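Local coordinates for protein carbohydrate binding module (PDB 4V1K) that probably binds plant cell-wall polysaccharide as a non-catalytic module of the cellulosomal family 9 glycoside hydrolase Cel9A of Ruminococcus flavefaciens, at residues N53-T65 / G71-I83. Residues are numbered along the deposited sequence; the frame is centred on the assembly and turned at random.
Sequences NIGKYVGQFGTST and GYWAMGDEITQSI
Gln60 reaches across to the break in its partner strand, where its NE2 donates to Gly76 O at 2.8 Å, with an N-H...O angle of 175° and the acceptor in the amide plane. The selenomethionine Met75 crosses this side chain at about a right angle, its CE lying 3.5 Å from Gln60 CD, while Gln60 OE1 accepts from Trp115 NE1, so both ends of the amide are held. A leucine here would probably leave Gly76 O without this donor and Trp115 NE1 without its acceptor. Strands 55-64 and 73-83 form an antiparallel hairpin in one of the module's two antiparallel sheets, consistent with a beta sandwich, and their pairing slips by one residue between Gly59 and Gly62; a water accepts from Phe61 N and donates to Asp77 O across the break. On the face toward strands 41-49 and 87-93 of the other sheet, Ile79 reaches two rings: its CD1 meets the Phe61 edge, 3.8 Å from CE1, and its CG2 lies 4.0 Å from Tyr57 CE2. Tyr57 has CG anti to its backbone N (chi1 158°), which brings one ring face against Gly59, whose N sits 3.5 Å above the plane, offset toward the rim; a CB at Gly59 would clash with Tyr57 OH, which is hydrogen-bonded to Gly113 O. On the other face Trp73 brings its six-membered ring up to Gly62, CH2 coming within 3.6 Å of Gly62 CA, where a side chain would not fit.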
ATOM      1  N   ASN A  53      17.022 -12.401  -4.489  1.00 27.62           N
ATOM      2  CA  ASN A  53      15.702 -12.651  -5.096  1.00 27.72           C
ATOM      3  C   ASN A  53      14.609 -12.612  -4.024  1.00 23.91           C
ATOM      4  O   ASN A  53      14.745 -13.199  -2.953  1.00 27.71           O
ATOM      5  CB  ASN A  53      15.681 -13.977  -5.871  1.00 33.14           C
ATOM      6  CG  ASN A  53      16.578 -13.934  -7.108  1.00 35.54           C
ATOM      7  OD1 ASN A  53      16.939 -12.854  -7.597  1.00 39.11           O
ATOM      8  ND2 ASN A  53      16.939 -15.100  -7.620  1.00 39.35           N
ATOM      9  N   ILE A  54      13.519 -11.923  -4.322  1.00 21.97           N
ATOM     10  CA  ILE A  54      12.504 -11.645  -3.324  1.00 22.12           C
ATOM     11  C   ILE A  54      11.601 -12.828  -3.020  1.00 21.60           C
ATOM     12  O   ILE A  54      11.323 -13.092  -1.860  1.00 22.81           O
ATOM     13  CB  ILE A  54      11.683 -10.402  -3.742  1.00 23.26           C
ATOM     14  CG1 ILE A  54      12.570  -9.164  -3.570  1.00 24.91           C
ATOM     15  CG2 ILE A  54      10.402 -10.270  -2.916  1.00 23.46           C
ATOM     16  CD1 ILE A  54      12.071  -7.936  -4.258  1.00 26.60           C
ATOM     17  N   GLY A  55      11.139 -13.524  -4.051  1.00 20.61           N
ATOM     18  CA  GLY A  55      10.188 -14.610  -3.869  1.00 19.83           C
ATOM     19  C   GLY A  55       8.779 -14.136  -3.593  1.00 20.63           C
ATOM     20  O   GLY A  55       8.354 -13.113  -4.132  1.00 21.75           O
ATOM     21  N   LYS A  56       8.041 -14.907  -2.789  1.00 19.02           N
ATOM     22  CA  LYS A  56       6.634 -14.623  -2.548  1.00 20.07           C
ATOM     23  C   LYS A  56       6.377 -13.617  -1.430  1.00 19.04           C
ATOM     24  O   LYS A  56       6.968 -13.685  -0.337  1.00 20.48           O
ATOM     25  CB  LYS A  56       5.843 -15.897  -2.258  1.00 21.28           C
ATOM     26  CG  LYS A  56       5.255 -16.482  -3.532  1.00 25.02           C
ATOM     27  CD  LYS A  56       4.312 -17.641  -3.258  1.00 24.21           C
ATOM     28  CE  LYS A  56       5.038 -18.927  -2.973  1.00 22.50           C
ATOM     29  NZ  LYS A  56       5.757 -19.464  -4.163  1.00 24.66           N
ATOM     30  N   TYR A  57       5.469 -12.719  -1.741  1.00 20.15           N
ATOM     31  CA  TYR A  57       4.796 -11.814  -0.801  1.00 19.00           C
ATOM     32  C   TYR A  57       3.355 -12.284  -0.627  1.00 17.96           C
ATOM     33  O   TYR A  57       2.708 -12.632  -1.605  1.00 18.25           O
ATOM     34  CB  TYR A  57       4.782 -10.381  -1.381  1.00 18.62           C
ATOM     35  CG  TYR A  57       3.707  -9.445  -0.837  1.00 18.70           C
ATOM     36  CD1 TYR A  57       3.922  -8.678   0.316  1.00 18.08           C
ATOM     37  CD2 TYR A  57       2.473  -9.325  -1.469  1.00 20.05           C
ATOM     38  CE1 TYR A  57       2.936  -7.840   0.811  1.00 18.64           C
ATOM     39  CE2 TYR A  57       1.466  -8.501  -0.973  1.00 18.18           C
ATOM     40  CZ  TYR A  57       1.701  -7.742   0.148  1.00 18.27           C
ATOM     41  OH  TYR A  57       0.679  -6.914   0.585  1.00 18.86           O
ATOM     42  N   VAL A  58       2.855 -12.226   0.605  1.00 17.28           N
ATOM     43  CA  VAL A  58       1.443 -12.415   0.901  1.00 16.86           C
ATOM     44  C   VAL A  58       1.041 -11.271   1.812  1.00 16.70           C
ATOM     45  O   VAL A  58       1.703 -10.995   2.817  1.00 17.11           O
ATOM     46  CB  VAL A  58       1.157 -13.737   1.613  1.00 17.66           C
ATOM     47  CG1 VAL A  58      -0.340 -13.905   1.867  1.00 19.13           C
ATOM     48  CG2 VAL A  58       1.698 -14.920   0.826  1.00 19.54           C
ATOM     49  N   GLY A  59      -0.051 -10.592   1.477  1.00 16.25           N
ATOM     50  CA  GLY A  59      -0.511  -9.471   2.308  1.00 16.59           C
ATOM     51  C   GLY A  59      -1.803  -8.868   1.806  1.00 16.56           C
ATOM     52  O   GLY A  59      -2.485  -9.450   1.000  1.00 17.97           O
ATOM     53  N   GLN A  60      -2.150  -7.708   2.350  1.00 17.63           N
ATOM     54  CA  GLN A  60      -3.404  -7.022   2.066  1.00 16.71           C
ATOM     55  C   GLN A  60      -3.175  -5.548   2.273  1.00 16.34           C
ATOM     56  O   GLN A  60      -2.321  -5.156   3.083  1.00 16.72           O
ATOM     57  CB  GLN A  60      -4.503  -7.423   3.073  1.00 20.49           C
ATOM     58  CG  GLN A  60      -5.271  -8.631   2.753  1.00 24.70           C
ATOM     59  CD  GLN A  60      -6.253  -9.011   3.807  1.00 22.86           C
ATOM     60  OE1 GLN A  60      -5.879  -9.648   4.763  1.00 23.23           O
ATOM     61  NE2 GLN A  60      -7.528  -8.690   3.606  1.00 23.46           N
ATOM     62  N   PHE A  61      -3.976  -4.744   1.574  1.00 15.64           N
ATOM     63  CA  PHE A  61      -3.996  -3.289   1.773  1.00 15.02           C
ATOM     64  C   PHE A  61      -5.212  -2.872   2.596  1.00 15.55           C
ATOM     65  O   PHE A  61      -6.287  -3.475   2.514  1.00 17.39           O
ATOM     66  CB  PHE A  61      -4.018  -2.519   0.444  1.00 16.55           C
ATOM     67  CG  PHE A  61      -2.734  -2.614  -0.349  1.00 17.56           C
ATOM     68  CD1 PHE A  61      -2.345  -3.803  -0.953  1.00 19.16           C
ATOM     69  CD2 PHE A  61      -1.924  -1.518  -0.499  1.00 17.98           C
ATOM     70  CE1 PHE A  61      -1.176  -3.879  -1.691  1.00 20.29           C
ATOM     71  CE2 PHE A  61      -0.764  -1.576  -1.247  1.00 18.39           C
ATOM     72  CZ  PHE A  61      -0.375  -2.772  -1.853  1.00 19.65           C
ATOM     73  N   GLY A  62      -5.021  -1.807   3.385  1.00 15.69           N
ATOM     74  CA  GLY A  62      -6.123  -1.138   4.054  1.00 17.11           C
ATOM     75  C   GLY A  62      -6.069   0.369   3.846  1.00 16.30           C
ATOM     76  O   GLY A  62      -5.020   0.921   3.510  1.00 15.92           O
ATOM     77  N   THR A  63      -7.191   1.030   4.083  1.00 15.19           N
ATOM     78  CA  THR A  63      -7.267   2.480   3.939  1.00 13.84           C
ATOM     79  C   THR A  63      -8.250   3.111   4.917  1.00 15.01           C
ATOM     80  O   THR A  63      -9.309   2.551   5.244  1.00 16.00           O
ATOM     81  CB  THR A  63      -7.641   2.880   2.484  1.00 15.83           C
ATOM     82  OG1 THR A  63      -7.698   4.310   2.332  1.00 16.28           O
ATOM     83  CG2 THR A  63      -8.991   2.272   2.083  1.00 16.31           C
ATOM     84  N   SER A  64      -7.905   4.332   5.343  1.00 14.06           N
ATOM     85  CA  SER A  64      -8.885   5.206   5.963  1.00 13.89           C
ATOM     86  C   SER A  64     -10.062   5.453   4.988  1.00 14.66           C
ATOM     87  O   SER A  64      -9.844   5.607   3.792  1.00 15.32           O
ATOM     88  CB  SER A  64      -8.264   6.566   6.326  1.00 15.76           C
ATOM     89  OG  SER A  64      -7.192   6.404   7.248  1.00 16.85           O
ATOM     90  N   THR A  65     -11.288   5.520   5.527  1.00 14.54           N
ATOM     91  CA  THR A  65     -12.469   5.866   4.765  1.00 15.52           C
ATOM     92  C   THR A  65     -13.311   6.887   5.513  1.00 15.63           C
ATOM     93  O   THR A  65     -13.123   7.105   6.728  1.00 17.32           O
ATOM     94  CB  THR A  65     -13.376   4.648   4.435  1.00 16.63           C
ATOM     95  OG1 THR A  65     -14.079   4.293   5.625  1.00 17.22           O
ATOM     96  CG2 THR A  65     -12.602   3.494   3.873  1.00 17.47           C
ATOM     97  N   GLY A  71     -16.465   1.820  10.669  1.00 19.50           N
ATOM     98  CA  GLY A  71     -15.297   2.127  11.475  1.00 19.06           C
ATOM     99  C   GLY A  71     -14.190   2.922  10.811  1.00 17.23           C
ATOM    100  O   GLY A  71     -13.058   2.890  11.254  1.00 15.98           O
ATOM    101  N   TYR A  72     -14.547   3.642   9.765  1.00 16.52           N
ATOM    102  CA  TYR A  72     -13.627   4.538   9.053  1.00 16.01           C
ATOM    103  C   TYR A  72     -12.438   3.777   8.444  1.00 14.66           C
ATOM    104  O   TYR A  72     -11.347   4.332   8.276  1.00 15.10           O
ATOM    105  CB  TYR A  72     -13.115   5.713   9.931  1.00 15.67           C
ATOM    106  CG  TYR A  72     -14.193   6.598  10.509  1.00 18.09           C
ATOM    107  CD1 TYR A  72     -14.828   7.551   9.700  1.00 21.35           C
ATOM    108  CD2 TYR A  72     -14.562   6.517  11.822  1.00 18.66           C
ATOM    109  CE1 TYR A  72     -15.795   8.389  10.205  1.00 23.93           C
ATOM    110  CE2 TYR A  72     -15.526   7.366  12.355  1.00 21.25           C
ATOM    111  CZ  TYR A  72     -16.129   8.317  11.552  1.00 21.71           C
ATOM    112  OH  TYR A  72     -17.111   9.186  12.065  1.00 27.07           O
ATOM    113  N   TRP A  73     -12.674   2.527   8.075  1.00 14.75           N
ATOM    114  CA  TRP A  73     -11.605   1.618   7.644  1.00 15.86           C
ATOM    115  C   TRP A  73     -12.144   0.598   6.666  1.00 16.57           C
ATOM    116  O   TRP A  73     -13.266   0.084   6.855  1.00 17.73           O
ATOM    117  CB  TRP A  73     -11.069   0.875   8.869  1.00 16.90           C
ATOM    118  CG  TRP A  73     -10.070  -0.238   8.692  1.00 16.05           C
ATOM    119  CD1 TRP A  73     -10.284  -1.550   8.970  1.00 16.51           C
ATOM    120  CD2 TRP A  73      -8.704  -0.133   8.297  1.00 15.22           C
ATOM    121  NE1 TRP A  73      -9.154  -2.276   8.773  1.00 15.82           N
ATOM    122  CE2 TRP A  73      -8.147  -1.428   8.369  1.00 15.61           C
ATOM    123  CE3 TRP A  73      -7.894   0.929   7.889  1.00 16.22           C
ATOM    124  CZ2 TRP A  73      -6.798  -1.679   8.062  1.00 16.41           C
ATOM    125  CZ3 TRP A  73      -6.568   0.694   7.591  1.00 17.09           C
ATOM    126  CH2 TRP A  73      -6.034  -0.610   7.653  1.00 18.66           C
ATOM    127  N   ALA A  74     -11.352   0.299   5.631  1.00 16.17           N
ATOM    128  CA  ALA A  74     -11.685  -0.781   4.683  1.00 16.66           C
ATOM    129  C   ALA A  74     -10.407  -1.484   4.254  1.00 16.58           C
ATOM    130  O   ALA A  74      -9.344  -0.854   4.191  1.00 17.44           O
ATOM    131  CB  ALA A  74     -12.420  -0.234   3.453  1.00 17.47           C
HETATM  132  N   MSE A  75     -10.519  -2.773   3.935  1.00 16.34           N
HETATM  133  CA  MSE A  75      -9.408  -3.576   3.420  1.00 16.44           C
HETATM  134  C   MSE A  75      -9.782  -4.257   2.111  1.00 16.98           C
HETATM  135  O   MSE A  75     -10.955  -4.659   1.890  1.00 21.15           O
HETATM  136  CB  MSE A  75      -8.963  -4.663   4.424  1.00 18.13           C
HETATM  137  CG  MSE A  75      -8.358  -3.972   5.639  1.00 19.43           C
HETATM  138 SE   MSE A  75      -7.735  -5.322   6.947  1.00 22.67          SE
HETATM  139  CE  MSE A  75      -6.614  -6.388   6.025  1.00 27.82           C
ATOM    140  N   GLY A  76      -8.767  -4.394   1.251  1.00 17.19           N
ATOM    141  CA  GLY A  76      -8.893  -5.184   0.058  1.00 18.28           C
ATOM    142  C   GLY A  76      -8.689  -6.682   0.298  1.00 19.84           C
ATOM    143  O   GLY A  76      -8.379  -7.131   1.441  1.00 23.38           O
ATOM    144  N   ASP A  77      -8.831  -7.451  -0.782  1.00 19.44           N
ATOM    145  CA  ASP A  77      -8.640  -8.914  -0.720  1.00 21.16           C
ATOM    146  C   ASP A  77      -7.158  -9.269  -0.482  1.00 18.16           C
ATOM    147  O   ASP A  77      -6.252  -8.459  -0.773  1.00 19.34           O
ATOM    148  CB  ASP A  77      -9.078  -9.551  -2.037  1.00 26.95           C
ATOM    149  CG  ASP A  77     -10.576  -9.539  -2.259  1.00 35.52           C
ATOM    150  OD1 ASP A  77     -11.367  -9.391  -1.292  1.00 42.32           O
ATOM    151  OD2 ASP A  77     -10.961  -9.710  -3.446  1.00 46.08           O
ATOM    152  N   GLU A  78      -6.901 -10.462   0.029  1.00 18.83           N
ATOM    153  CA  GLU A  78      -5.533 -10.963   0.125  1.00 19.68           C
ATOM    154  C   GLU A  78      -4.879 -11.084  -1.255  1.00 18.32           C
ATOM    155  O   GLU A  78      -5.507 -11.530  -2.251  1.00 22.27           O
ATOM    156  CB  GLU A  78      -5.483 -12.322   0.828  1.00 23.72           C
ATOM    157  CG  GLU A  78      -4.065 -12.706   1.301  1.00 27.42           C
ATOM    158  CD  GLU A  78      -4.025 -14.013   2.087  1.00 32.84           C
ATOM    159  OE1 GLU A  78      -4.111 -15.103   1.460  1.00 37.75           O
ATOM    160  OE2 GLU A  78      -3.867 -13.942   3.331  1.00 38.15           O
ATOM    161  N   ILE A  79      -3.614 -10.698  -1.300  1.00 18.39           N
ATOM    162  CA  ILE A  79      -2.767 -10.744  -2.506  1.00 17.37           C
ATOM    163  C   ILE A  79      -1.595 -11.710  -2.269  1.00 17.63           C
ATOM    164  O   ILE A  79      -0.945 -11.632  -1.202  1.00 20.05           O
ATOM    165  CB  ILE A  79      -2.189  -9.340  -2.804  1.00 18.82           C
ATOM    166  CG1 ILE A  79      -3.325  -8.371  -3.168  1.00 20.36           C
ATOM    167  CG2 ILE A  79      -1.152  -9.371  -3.931  1.00 21.36           C
ATOM    168  CD1 ILE A  79      -2.938  -6.906  -3.161  1.00 22.02           C
ATOM    169  N   THR A  80      -1.344 -12.604  -3.235  1.00 19.12           N
ATOM    170  CA  THR A  80      -0.112 -13.382  -3.285  1.00 19.84           C
ATOM    171  C   THR A  80       0.591 -13.000  -4.597  1.00 19.69           C
ATOM    172  O   THR A  80      -0.025 -13.052  -5.656  1.00 23.37           O
ATOM    173  CB  THR A  80      -0.380 -14.905  -3.231  1.00 21.06           C
ATOM    174  OG1 THR A  80      -1.071 -15.229  -2.009  1.00 23.05           O
ATOM    175  CG2 THR A  80       0.900 -15.714  -3.309  1.00 23.43           C
ATOM    176  N   GLN A  81       1.867 -12.612  -4.513  1.00 19.98           N
ATOM    177  CA  GLN A  81       2.673 -12.182  -5.668  1.00 22.03           C
ATOM    178  C   GLN A  81       4.062 -12.799  -5.524  1.00 22.86           C
ATOM    179  O   GLN A  81       4.659 -12.729  -4.459  1.00 25.75           O
ATOM    180  CB  GLN A  81       2.828 -10.663  -5.622  1.00 26.57           C
ATOM    181  CG  GLN A  81       3.870 -10.065  -6.535  1.00 34.93           C
ATOM    182  CD  GLN A  81       3.275  -9.687  -7.853  1.00 42.71           C
ATOM    183  OE1 GLN A  81       2.131  -9.272  -7.911  1.00 51.04           O
ATOM    184  NE2 GLN A  81       4.044  -9.814  -8.914  1.00 53.94           N
ATOM    185  N   SER A  82       4.581 -13.388  -6.585  1.00 21.73           N
ATOM    186  CA  SER A  82       5.946 -13.905  -6.575  1.00 21.29           C
ATOM    187  C   SER A  82       6.799 -12.978  -7.443  1.00 21.15           C
ATOM    188  O   SER A  82       6.429 -12.670  -8.574  1.00 24.70           O
ATOM    189  CB  SER A  82       6.003 -15.328  -7.125  1.00 24.55           C
ATOM    190  OG  SER A  82       7.306 -15.882  -6.963  1.00 28.79           O
ATOM    191  N   ILE A  83       7.928 -12.551  -6.892  1.00 21.51           N
ATOM    192  CA  ILE A  83       8.882 -11.676  -7.562  1.00 22.92           C
ATOM    193  C   ILE A  83      10.167 -12.470  -7.797  1.00 24.86           C
ATOM    194  O   ILE A  83      10.846 -12.878  -6.859  1.00 23.95           O
ATOM    195  CB  ILE A  83       9.157 -10.394  -6.732  1.00 23.50           C
ATOM    196  CG1 ILE A  83       7.868  -9.578  -6.592  1.00 25.50           C
ATOM    197  CG2 ILE A  83      10.270  -9.564  -7.372  1.00 24.65           C
ATOM    198  CD1 ILE A  83       7.940  -8.424  -5.605  1.00 28.13           C
TER
HETATM  199  O   HOH W   1       8.223 -17.802  -5.021  1.00 25.68           O
HETATM  200  O   HOH W   2      -5.623  -5.777  -0.631  1.00 18.61           O
HETATM  201  O   HOH W   3      -9.520   6.491   9.278  1.00 19.88           O
HETATM  202  O   HOH W   4     -15.185   1.748   5.495  1.00 24.45           O